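Local structure of neurotrypsin (Mus musculus, 6H8M) at residues D71-T76 and A83-Q88; W27-D32 and G66-D71. The protein is a secreted brain serine protease that plays a role in neuronal plasticity, represented here by its third scavenger receptor cysteine-rich domain. All coordinates share one frame; numbering follows the deposited sequence.

How the interactions relate
Of the segments in contact, 27-32, on strand 26-30, comes first along the chain; helix 37-46 and strand 53-56 follow before 66-71 returns beside it, so interaction 2 closes a loop with 33 residues between its segments. Strand 68-74 then runs on past Asp-71, the residue both contacts share, and after a connection of six residues 83-88 folds back antiparallel, closing the small hairpin of interaction 1. The two loops follow in series and neither nests nor crosses. Together they place strand 68-74 between a parallel neighbour, 26-30, and an antiparallel one, 86-87, which is the edge strand of the mixed sheet of this SRCR domain.

Interaction 1 (D71-T76 and A83-Q88); sequences DNVKCT and ADCVKQ
Lys-74 and Val-86 form a hydrogen-bonded antiparallel pair. Lys-74 N gives a nearly straight bond to Val-86 O (2.8 Å, 169° at the hydrogen), and Val-86 N returns one to Lys-74 O (3.0 Å), approaching in the carbonyl plane. Toward Asn-72 the pairing frays: Gln-88 N reaches Asn-72 O only through a weak, bent bond. The amide of Asn-72 is engaged elsewhere, its ND2 bonded to Asp-33.

At the other end the covalent link takes over. Cys-75 SG and Cys-85 SG form a disulfide of 2.2 Å with a torsion of 102° about the S-S bond. In both cysteines SG stands anti to the carbonyl carbon, which brings the two sulfurs together across the strand ends. Val-73 packs beside the bridge, CG1 lying 3.6 Å from CB of Cys-85, while helix 37-46 covers the bridge through His-39 and Val-42.

Beyond the pair, the methylenes of Lys-74 are met by a valine methyl and by the amide of Gln-88. The methyl CG2 of Val-86 meets Lys-74 CB at 3.6 Å, and the amide of Gln-88 crosses the lysine stem, with OE1 3.2 Å from Lys-74 CB and NE2 3.3 Å from Lys-74 CD. Lysine suits this exposed place because its methylenes can pack while the ammonium group leads away. A serine in place of Gln-88 would remove the amide lying across the stem of Lys-74, probably leaving its CG and CD with less cover and freer to move.

The chemistry is divided along the hairpin: two good backbone bonds set the pairing, a buried disulfide, one of the three in this domain, links the far end covalently, and the exposed side relies on packing against the lysine methylenes.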
loop_
_atom_site.group_PDB
_atom_site.type_symbol
_atom_site.label_atom_id
_atom_site.label_comp_id
_atom_site.label_asym_id
_atom_site.label_seq_id
_atom_site.Cartn_x
_atom_site.Cartn_y
_atom_site.Cartn_z
ATOM N N ASP A 71 0.563 2.325 -9.524
ATOM C CA ASP A 71 0.100 3.716 -9.762
ATOM C C ASP A 71 -1.381 3.844 -9.433
ATOM O O ASP A 71 -1.777 4.868 -8.813
ATOM C CB ASP A 71 0.221 4.145 -11.230
ATOM C CG ASP A 71 1.623 4.500 -11.692
ATOM O OD1 ASP A 71 2.251 5.387 -11.043
ATOM O OD2 ASP A 71 2.084 3.870 -12.688
ATOM N N ASN A 72 -2.183 2.837 -9.801
ATOM C CA ASN A 72 -3.612 2.916 -9.594
ATOM C C ASN A 72 -4.192 1.528 -9.415
ATOM O O ASN A 72 -4.705 0.938 -10.350
ATOM C CB ASN A 72 -4.351 3.558 -10.779
ATOM C CG ASN A 72 -4.928 4.909 -10.419
ATOM O OD1 ASN A 72 -6.056 4.997 -9.930
ATOM N ND2 ASN A 72 -4.157 5.954 -10.653
ATOM N N VAL A 73 -4.192 1.079 -8.174
ATOM C CA VAL A 73 -4.697 -0.216 -7.816
ATOM C C VAL A 73 -6.194 -0.042 -7.564
ATOM O O VAL A 73 -6.526 0.953 -6.918
ATOM C CB VAL A 73 -3.961 -0.694 -6.543
ATOM C CG1 VAL A 73 -4.422 -2.062 -6.094
ATOM C CG2 VAL A 73 -2.451 -0.674 -6.715
ATOM N N LYS A 74 -7.040 -0.951 -8.079
ATOM C CA LYS A 74 -8.470 -1.027 -7.758
ATOM C C LYS A 74 -8.709 -2.271 -6.901
ATOM O O LYS A 74 -8.363 -3.346 -7.288
ATOM C CB LYS A 74 -9.354 -1.099 -9.007
ATOM C CG LYS A 74 -10.846 -0.881 -8.751
ATOM C CD LYS A 74 -11.681 -0.687 -10.023
ATOM C CE LYS A 74 -13.165 -0.674 -9.743
ATOM N NZ LYS A 74 -13.942 -0.083 -10.863
ATOM N N CYS A 75 -9.207 -2.078 -5.683
ATOM C CA CYS A 75 -9.488 -3.158 -4.719
ATOM C C CYS A 75 -10.992 -3.028 -4.390
ATOM O O CYS A 75 -11.493 -1.904 -4.198
ATOM C CB CYS A 75 -8.637 -3.018 -3.437
ATOM S SG CYS A 75 -6.850 -3.439 -3.607
ATOM N N THR A 76 -11.699 -4.150 -4.242
ATOM C CA THR A 76 -13.027 -4.143 -3.597
ATOM C C THR A 76 -12.888 -3.963 -2.075
ATOM O O THR A 76 -13.761 -3.395 -1.473
ATOM C CB THR A 76 -13.789 -5.442 -3.868
ATOM O OG1 THR A 76 -13.118 -6.443 -3.088
ATOM C CG2 THR A 76 -13.879 -5.778 -5.341
ATOM N N ALA A 83 -2.124 -9.002 -4.919
ATOM C CA ALA A 83 -2.022 -9.585 -6.290
ATOM C C ALA A 83 -3.393 -9.764 -6.912
ATOM O O ALA A 83 -3.510 -9.826 -8.150
ATOM C CB ALA A 83 -1.293 -10.911 -6.235
ATOM N N ASP A 84 -4.417 -9.960 -6.075
ATOM C CA ASP A 84 -5.800 -10.229 -6.569
ATOM C C ASP A 84 -6.515 -8.914 -6.863
ATOM O O ASP A 84 -7.594 -8.898 -7.397
ATOM C CB ASP A 84 -6.617 -11.040 -5.557
ATOM C CG ASP A 84 -6.002 -12.377 -5.209
ATOM O OD1 ASP A 84 -5.294 -12.895 -6.054
ATOM O OD2 ASP A 84 -6.176 -12.848 -4.066
ATOM N N CYS A 85 -5.969 -7.776 -6.423
ATOM C CA CYS A 85 -6.574 -6.490 -6.834
ATOM C C CYS A 85 -6.311 -6.344 -8.328
ATOM O O CYS A 85 -5.571 -7.119 -8.852
ATOM C CB CYS A 85 -6.000 -5.323 -6.046
ATOM S SG CYS A 85 -6.423 -5.472 -4.296
ATOM N N VAL A 86 -6.919 -5.356 -8.979
ATOM C CA VAL A 86 -6.790 -5.189 -10.444
ATOM C C VAL A 86 -6.082 -3.860 -10.707
ATOM O O VAL A 86 -6.326 -2.891 -10.010
ATOM C CB VAL A 86 -8.141 -5.317 -11.184
ATOM C CG1 VAL A 86 -8.710 -6.720 -11.022
ATOM C CG2 VAL A 86 -9.179 -4.287 -10.760
ATOM N N LYS A 87 -5.156 -3.848 -11.674
ATOM C CA LYS A 87 -4.457 -2.622 -12.090
ATOM C C LYS A 87 -5.401 -1.821 -12.988
ATOM O O LYS A 87 -6.363 -2.373 -13.514
ATOM C CB LYS A 87 -3.118 -2.989 -12.740
ATOM C CG LYS A 87 -2.171 -3.732 -11.797
ATOM C CD LYS A 87 -1.481 -4.965 -12.388
ATOM C CE LYS A 87 -0.703 -5.756 -11.348
ATOM N NZ LYS A 87 0.229 -6.732 -11.969
ATOM N N GLN A 88 -5.164 -0.508 -13.072
ATOM C CA GLN A 88 -5.961 0.419 -13.891
ATOM C C GLN A 88 -5.015 1.348 -14.658
ATOM O O GLN A 88 -4.052 1.857 -14.078
ATOM C CB GLN A 88 -6.899 1.272 -13.027
ATOM C CG GLN A 88 -8.296 0.688 -12.856
ATOM C CD GLN A 88 -9.037 1.339 -11.711
ATOM O OE1 GLN A 88 -8.487 1.561 -10.632
ATOM N NE2 GLN A 88 -10.298 1.666 -11.941
#

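Interaction 2 (W27-D32 and G66-D71); sequences WGTICD and GPIHMD
Trp-27 meets the second segment through its backbone: its carbonyl O lies 3.6 Å from Pro-67 CD, while its side chain sets off away from that segment; the indole lies edge-to-face with Phe-22 and takes a cation-pi contact from Arg-7. At Gly-28 the chains come close. The imidazole of His-69 lies obliquely near the glycine, with CD2 3.5 Å from both its N and CA, and a beta carbon here would clash with that ring and with Pro-67 O; hence the residue without a side chain. His-69 NE2 is bonded to Gln-26 O, which limits the ring's rotation.

Thr-29 carries the pairing on both its backbone groups. Its N donates to Pro-67 O (2.9 Å), and its O accepts from His-69 N (2.8 Å), spanning Ile-68 as a parallel bridge does. With chi1 at 55°, OG1 sits between the backbone N and the carbonyl carbon, where it touches Ile-68 CG1 at 3.5 Å while bonding to Asp-100.

Ile-30 turns to the opposite face, toward Val-19 and Val-21, and its CD1 meets Met-70 SD at 4.3 Å, a loose apolar contact on the buried side, where a beta-branched residue suits a strand. Cys-31 N then gives Met-70 O a nearly straight bond of 2.9 Å (171°). Its CB approaches Ile-68 CG2, and the SG, anti to the backbone N, forms the disulfide with Cys-95.

This is a parallel strand pair, its short axes crossing at -61°, within the mixed five-stranded sheet of an SRCR domain, where a disulfide ties the strand end to the C-terminal part of the fold.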
loop_
_atom_site.group_PDB
_atom_site.type_symbol
_atom_site.label_atom_id
_atom_site.label_comp_id
_atom_site.label_asym_id
_atom_site.label_seq_id
_atom_site.Cartn_x
_atom_site.Cartn_y
_atom_site.Cartn_z
ATOM N N TRP A 27 12.622 -3.697 -4.228
ATOM C CA TRP A 27 11.605 -3.118 -3.377
ATOM C C TRP A 27 11.200 -1.737 -3.901
ATOM O O TRP A 27 12.041 -0.953 -4.275
ATOM C CB TRP A 27 12.074 -2.994 -1.914
ATOM C CG TRP A 27 12.179 -4.310 -1.226
ATOM C CD1 TRP A 27 13.302 -5.079 -1.026
ATOM C CD2 TRP A 27 11.077 -5.069 -0.706
ATOM N NE1 TRP A 27 12.945 -6.224 -0.356
ATOM C CE2 TRP A 27 11.597 -6.255 -0.180
ATOM C CE3 TRP A 27 9.701 -4.876 -0.665
ATOM C CZ2 TRP A 27 10.794 -7.202 0.447
ATOM C CZ3 TRP A 27 8.908 -5.783 -0.016
ATOM C CH2 TRP A 27 9.447 -6.963 0.482
ATOM N N GLY A 28 9.898 -1.450 -3.935
ATOM C CA GLY A 28 9.418 -0.133 -4.363
ATOM C C GLY A 28 8.077 0.181 -3.761
ATOM O O GLY A 28 7.519 -0.631 -2.994
ATOM N N THR A 29 7.543 1.336 -4.072
ATOM C CA THR A 29 6.372 1.849 -3.345
ATOM C C THR A 29 5.136 1.773 -4.226
ATOM O O THR A 29 5.189 1.329 -5.346
ATOM C CB THR A 29 6.657 3.279 -2.862
ATOM O OG1 THR A 29 7.044 4.096 -3.974
ATOM C CG2 THR A 29 7.870 3.270 -1.961
ATOM N N ILE A 30 4.029 2.243 -3.642
ATOM C CA ILE A 30 2.741 2.311 -4.285
ATOM C C ILE A 30 2.220 3.742 -4.191
ATOM O O ILE A 30 2.204 4.360 -3.107
ATOM C CB ILE A 30 1.765 1.358 -3.589
ATOM C CG1 ILE A 30 2.301 -0.062 -3.561
ATOM C CG2 ILE A 30 0.382 1.451 -4.191
ATOM C CD1 ILE A 30 1.289 -1.043 -2.960
ATOM N N CYS A 31 1.783 4.300 -5.314
ATOM C CA CYS A 31 1.197 5.651 -5.381
ATOM C C CYS A 31 -0.170 5.687 -4.654
ATOM O O CYS A 31 -0.950 4.768 -4.771
ATOM C CB CYS A 31 1.015 6.087 -6.828
ATOM S SG CYS A 31 0.480 7.804 -6.970
ATOM N N ASP A 32 -0.474 6.801 -3.981
ATOM C CA ASP A 32 -1.691 6.904 -3.172
ATOM C C ASP A 32 -2.902 7.320 -4.000
ATOM O O ASP A 32 -3.954 7.532 -3.422
ATOM C CB ASP A 32 -1.487 7.841 -1.975
ATOM C CG ASP A 32 -1.343 9.313 -2.377
ATOM O OD1 ASP A 32 -1.374 9.605 -3.596
ATOM O OD2 ASP A 32 -1.122 10.151 -1.492
ATOM N N GLY A 66 13.624 4.661 -4.816
ATOM C CA GLY A 66 13.570 3.577 -5.821
ATOM C C GLY A 66 12.244 3.589 -6.585
ATOM O O GLY A 66 11.659 4.653 -6.731
ATOM N N PRO A 67 11.826 2.462 -7.198
ATOM C CA PRO A 67 10.711 2.472 -8.119
ATOM C C PRO A 67 9.396 2.713 -7.399
ATOM O O PRO A 67 9.254 2.334 -6.223
ATOM C CB PRO A 67 10.698 1.110 -8.809
ATOM C CG PRO A 67 11.897 0.379 -8.272
ATOM C CD PRO A 67 12.491 1.159 -7.127
ATOM N N ILE A 68 8.480 3.318 -8.121
ATOM C CA ILE A 68 7.070 3.308 -7.740
ATOM C C ILE A 68 6.398 2.245 -8.588
ATOM O O ILE A 68 6.300 2.383 -9.785
ATOM C CB ILE A 68 6.442 4.686 -7.902
ATOM C CG1 ILE A 68 7.248 5.725 -7.117
ATOM C CG2 ILE A 68 4.962 4.659 -7.496
ATOM C CD1 ILE A 68 6.738 7.137 -7.347
ATOM N N HIS A 69 6.123 1.103 -7.987
ATOM C CA HIS A 69 5.769 -0.097 -8.748
ATOM C C HIS A 69 4.333 -0.048 -9.237
ATOM O O HIS A 69 4.051 -0.668 -10.313
ATOM C CB HIS A 69 5.972 -1.358 -7.930
ATOM C CG HIS A 69 7.375 -1.771 -7.799
ATOM N ND1 HIS A 69 8.208 -1.806 -8.880
ATOM C CD2 HIS A 69 8.068 -2.270 -6.745
ATOM C CE1 HIS A 69 9.378 -2.280 -8.519
ATOM N NE2 HIS A 69 9.324 -2.582 -7.173
ATOM N N MET A 70 3.420 0.557 -8.467
ATOM C CA MET A 70 2.015 0.523 -8.854
ATOM C C MET A 70 1.446 1.924 -8.616
ATOM O O MET A 70 1.830 2.596 -7.633
ATOM C CB MET A 70 1.212 -0.529 -8.065
ATOM C CG MET A 70 1.910 -1.862 -7.944
ATOM S SD MET A 70 1.131 -3.036 -6.764
ATOM C CE MET A 70 1.920 -4.558 -7.270
ATOM N N ASP A 71 0.563 2.325 -9.524
ATOM C CA ASP A 71 0.100 3.716 -9.762
ATOM C C ASP A 71 -1.381 3.844 -9.433
ATOM O O ASP A 71 -1.777 4.868 -8.813
ATOM C CB ASP A 71 0.221 4.145 -11.230
ATOM C CG ASP A 71 1.623 4.500 -11.692
ATOM O OD1 ASP A 71 2.251 5.387 -11.043
ATOM O OD2 ASP A 71 2.084 3.870 -12.688
#